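MAU2 chromatid cohesion factor homolog (Saccharomyces cerevisiae, PDB 4XDN) forms a complex with SCC2 that is required for cohesin to associate with chromosomes, and so takes part in sister chromatid cohesion. Local coordinates at residues A[502-505]-A[506-510]; A[461-464]-A[465-468]. One frame throughout, in Å; residues are numbered along the deposited sequence.

Reading from the N terminus, contact 2 comes first, at the C-terminal end of helix 446-466, where residues 461-464 pack against 465-468 as the chain leaves the helix. Contact 1 follows within helix 499-513, between residues 502-505 and 506-510. Each is local, joining successive turns of one helix, so neither closes a long loop; they stand in series and do not nest or cross. Helix 472-490 lies between them in sequence and meets both, touching V464 and C467 of contact 2 and V505 of contact 1. The centres are 18 Å apart and the nearest atoms about 6 Å, without direct touch.

Contact 1: residues A[502-505]-A[506-510]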
# COMPACT_ATOMS: atom_id res chain seq x y z
N GLU A 502 -11.29 18.03 -2.07
CA GLU A 502 -12.44 18.69 -2.68
C GLU A 502 -12.38 20.20 -2.50
O GLU A 502 -12.77 20.95 -3.39
CB GLU A 502 -13.74 18.15 -2.07
CG GLU A 502 -14.22 16.85 -2.70
CD GLU A 502 -14.69 17.02 -4.13
OE1 GLU A 502 -15.32 18.06 -4.43
OE2 GLU A 502 -14.44 16.12 -4.95
N CYS A 503 -11.89 20.63 -1.34
CA CYS A 503 -11.79 22.05 -1.04
C CYS A 503 -10.68 22.68 -1.88
O CYS A 503 -10.82 23.81 -2.36
CB CYS A 503 -11.53 22.28 0.45
SG CYS A 503 -11.59 24.03 0.93
N THR A 504 -9.58 21.96 -2.05
CA THR A 504 -8.47 22.45 -2.85
C THR A 504 -8.93 22.71 -4.28
O THR A 504 -8.57 23.73 -4.88
CB THR A 504 -7.29 21.45 -2.86
OG1 THR A 504 -6.81 21.27 -1.52
CG2 THR A 504 -6.14 21.95 -3.73
N VAL A 505 -9.74 21.80 -4.82
CA VAL A 505 -10.27 21.94 -6.17
C VAL A 505 -11.13 23.20 -6.28
O VAL A 505 -10.97 23.99 -7.21
CB VAL A 505 -11.09 20.70 -6.58
CG1 VAL A 505 -11.78 20.91 -7.93
CG2 VAL A 505 -10.20 19.47 -6.64
N THR A 506 -12.03 23.38 -5.32
CA THR A 506 -12.91 24.55 -5.30
C THR A 506 -12.11 25.85 -5.21
O THR A 506 -12.34 26.79 -5.96
CB THR A 506 -13.89 24.49 -4.11
OG1 THR A 506 -14.71 23.31 -4.22
CG2 THR A 506 -14.79 25.72 -4.06
N ILE A 507 -11.17 25.88 -4.27
CA ILE A 507 -10.32 27.04 -4.04
C ILE A 507 -9.55 27.43 -5.30
O ILE A 507 -9.51 28.61 -5.68
CB ILE A 507 -9.33 26.77 -2.88
CG1 ILE A 507 -9.93 27.21 -1.54
CG2 ILE A 507 -8.01 27.51 -3.07
CD1 ILE A 507 -11.39 26.84 -1.32
N LEU A 508 -8.94 26.45 -5.95
CA LEU A 508 -8.12 26.70 -7.14
C LEU A 508 -8.97 27.16 -8.32
O LEU A 508 -8.54 28.00 -9.11
CB LEU A 508 -7.33 25.45 -7.52
CG LEU A 508 -6.19 25.04 -6.59
CD1 LEU A 508 -5.57 23.74 -7.06
CD2 LEU A 508 -5.12 26.13 -6.49
N TRP A 509 -10.18 26.61 -8.44
CA TRP A 509 -11.08 27.01 -9.51
C TRP A 509 -11.52 28.46 -9.31
O TRP A 509 -11.49 29.26 -10.24
CB TRP A 509 -12.31 26.10 -9.56
CG TRP A 509 -13.13 26.27 -10.81
CD1 TRP A 509 -13.00 25.56 -11.97
CD2 TRP A 509 -14.19 27.21 -11.02
NE1 TRP A 509 -13.92 26.00 -12.89
CE2 TRP A 509 -14.66 27.01 -12.33
CE3 TRP A 509 -14.79 28.19 -10.23
CZ2 TRP A 509 -15.71 27.76 -12.87
CZ3 TRP A 509 -15.82 28.94 -10.77
CH2 TRP A 509 -16.27 28.72 -12.07
N LEU A 510 -11.92 28.80 -8.09
CA LEU A 510 -12.39 30.14 -7.78
C LEU A 510 -11.27 31.16 -7.90
O LEU A 510 -11.49 32.28 -8.38
CB LEU A 510 -13.01 30.18 -6.38
CG LEU A 510 -14.32 29.40 -6.23
CD1 LEU A 510 -14.74 29.32 -4.77
CD2 LEU A 510 -15.43 30.03 -7.06
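These are two successive turns in the middle of helix 499-513, one of the many helices of this mainly helical cohesin-loading protein, and the touching side chains are C503 with I507 and T504 with L508. The thiol SG of C503 meets CD1 of I507 at 3.6 Å. With SG anti to the backbone N (chi1 -173°), the sulfur leans along the helix toward that methyl, and the small thiol suits a buried place where the isoleucine comes against it. One residue on, T504 and L508 lie side by side and point the same way, methyl CG2 of T504 resting 3.8 Å from CD1 of L508. Beneath them the backbone bonds run from i to i+4, I507 N to C503 O being 2.8 Å. T506 gives two bonds to E502 O, one from OG1 at 3.2 Å and one from its N, which comes from the opposite face of the carbonyl plane. Two donors thus grip one oxygen, and the buried threonine hydroxyl has its polar need met inside the helix. T504 OG1 likewise bonds back to I500 O, and also to an aromatic side chain of the other protein's chain. Around the helix, C503 and I507 face helix 562-575, V505 packs on W483 and L490 of helix 472-490, T506 meets K535 of helix 526-543, and the W509 ring stacks with H513 and Y532.

Contact 2: residues A[461-464]-A[465-468]; sequences AARV and SRCS. With SO4 (sulfate ion), chain G.
Two arginines, R463 and R466, run side by side in the same direction at a helix end, bringing like charges to 4.0 Å between NE of R463 and NH2 of R466. Their guanidinium planes stand 77° apart, so the groups do not stack; NH2 of R466 approaches R463 obliquely and also lies 3.8 Å from its CG. The chain of R466 starts with CG between the backbone N and the carbonyl carbon (chi1 66°), which carries it back over the last turn, CG lying 3.4 Å from A462 O. R463, extended from CG to NE, points its guanidinium at the sulfate, and NH1 donates to sulfate O3 at 3.2 Å along a nearly straight bond of 171°, with O3 at the edge of the guanidinium and in its plane. The sulfate, probably from the crystallisation liquor, is also held by V432 N. The helix ends here: C467 N still bonds R463 O at 2.8 Å, but C467 is the first residue to leave helical backbone angles. Its SG tucks back to 3.1 Å from R463 O and 3.9 Å from R463 CB, and both residues touch L475 of helix 472-490. The small S465 suits its buried place, where OG bonds W519 N and an acidic side chain of the other protein's chain. An acidic side chain of that chain salt-bridges R466 NH2, and R463 NE has a long, weak ion pair with an acidic side chain there. The carboxylates and the sulfate probably balance the two positive charges, consistent with a basic helix end that receives acidic side chains of the partner protein.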
# COMPACT_ATOMS: atom_id res chain seq x y z
N ALA A 461 -1.92 28.77 -13.93
CA ALA A 461 -2.94 29.77 -13.62
C ALA A 461 -2.29 31.05 -13.11
O ALA A 461 -2.76 32.15 -13.39
CB ALA A 461 -3.92 29.22 -12.59
N ALA A 462 -1.21 30.90 -12.35
CA ALA A 462 -0.45 32.05 -11.87
C ALA A 462 0.16 32.80 -13.05
O ALA A 462 0.25 34.03 -13.03
CB ALA A 462 0.64 31.60 -10.91
N ARG A 463 0.58 32.06 -14.07
CA ARG A 463 1.20 32.66 -15.24
C ARG A 463 0.17 33.35 -16.12
O ARG A 463 0.44 34.40 -16.69
CB ARG A 463 1.97 31.61 -16.03
CG ARG A 463 3.22 31.12 -15.32
CD ARG A 463 3.91 29.99 -16.06
NE ARG A 463 5.12 29.57 -15.37
CZ ARG A 463 5.96 28.64 -15.82
NH1 ARG A 463 5.72 28.02 -16.97
NH2 ARG A 463 7.04 28.33 -15.12
N VAL A 464 -1.02 32.76 -16.23
CA VAL A 464 -2.12 33.40 -16.94
C VAL A 464 -2.39 34.77 -16.33
O VAL A 464 -2.72 35.73 -17.04
CB VAL A 464 -3.41 32.55 -16.88
CG1 VAL A 464 -4.64 33.38 -17.28
CG2 VAL A 464 -3.28 31.34 -17.79
N SER A 465 -2.24 34.86 -15.01
CA SER A 465 -2.53 36.09 -14.29
C SER A 465 -1.50 37.18 -14.56
O SER A 465 -1.86 38.33 -14.82
CB SER A 465 -2.60 35.81 -12.79
OG SER A 465 -2.80 37.00 -12.06
N ARG A 466 -0.22 36.82 -14.53
CA ARG A 466 0.85 37.82 -14.60
C ARG A 466 1.42 38.02 -16.01
O ARG A 466 2.02 39.06 -16.28
CB ARG A 466 1.99 37.45 -13.65
CG ARG A 466 2.74 36.18 -14.00
CD ARG A 466 3.94 36.00 -13.07
NE ARG A 466 4.62 34.73 -13.29
CZ ARG A 466 5.57 34.52 -14.21
NH1 ARG A 466 5.96 35.50 -15.01
NH2 ARG A 466 6.13 33.32 -14.31
N CYS A 467 1.25 37.04 -16.89
CA CYS A 467 1.81 37.15 -18.23
C CYS A 467 0.96 38.07 -19.11
O CYS A 467 -0.24 38.20 -18.91
CB CYS A 467 1.92 35.77 -18.89
SG CYS A 467 3.15 34.68 -18.12
N SER A 468 1.62 38.69 -20.09
CA SER A 468 0.94 39.59 -21.02
C SER A 468 -0.04 38.83 -21.90
O SER A 468 -0.07 37.59 -21.89
CB SER A 468 1.96 40.33 -21.88
OG SER A 468 2.80 39.41 -22.58
S SO4 G . 8.58 25.21 -17.15
O1 SO4 G . 8.09 25.03 -15.79
O2 SO4 G . 9.19 23.96 -17.61
O3 SO4 G . 7.47 25.56 -18.03
O4 SO4 G . 9.58 26.27 -17.18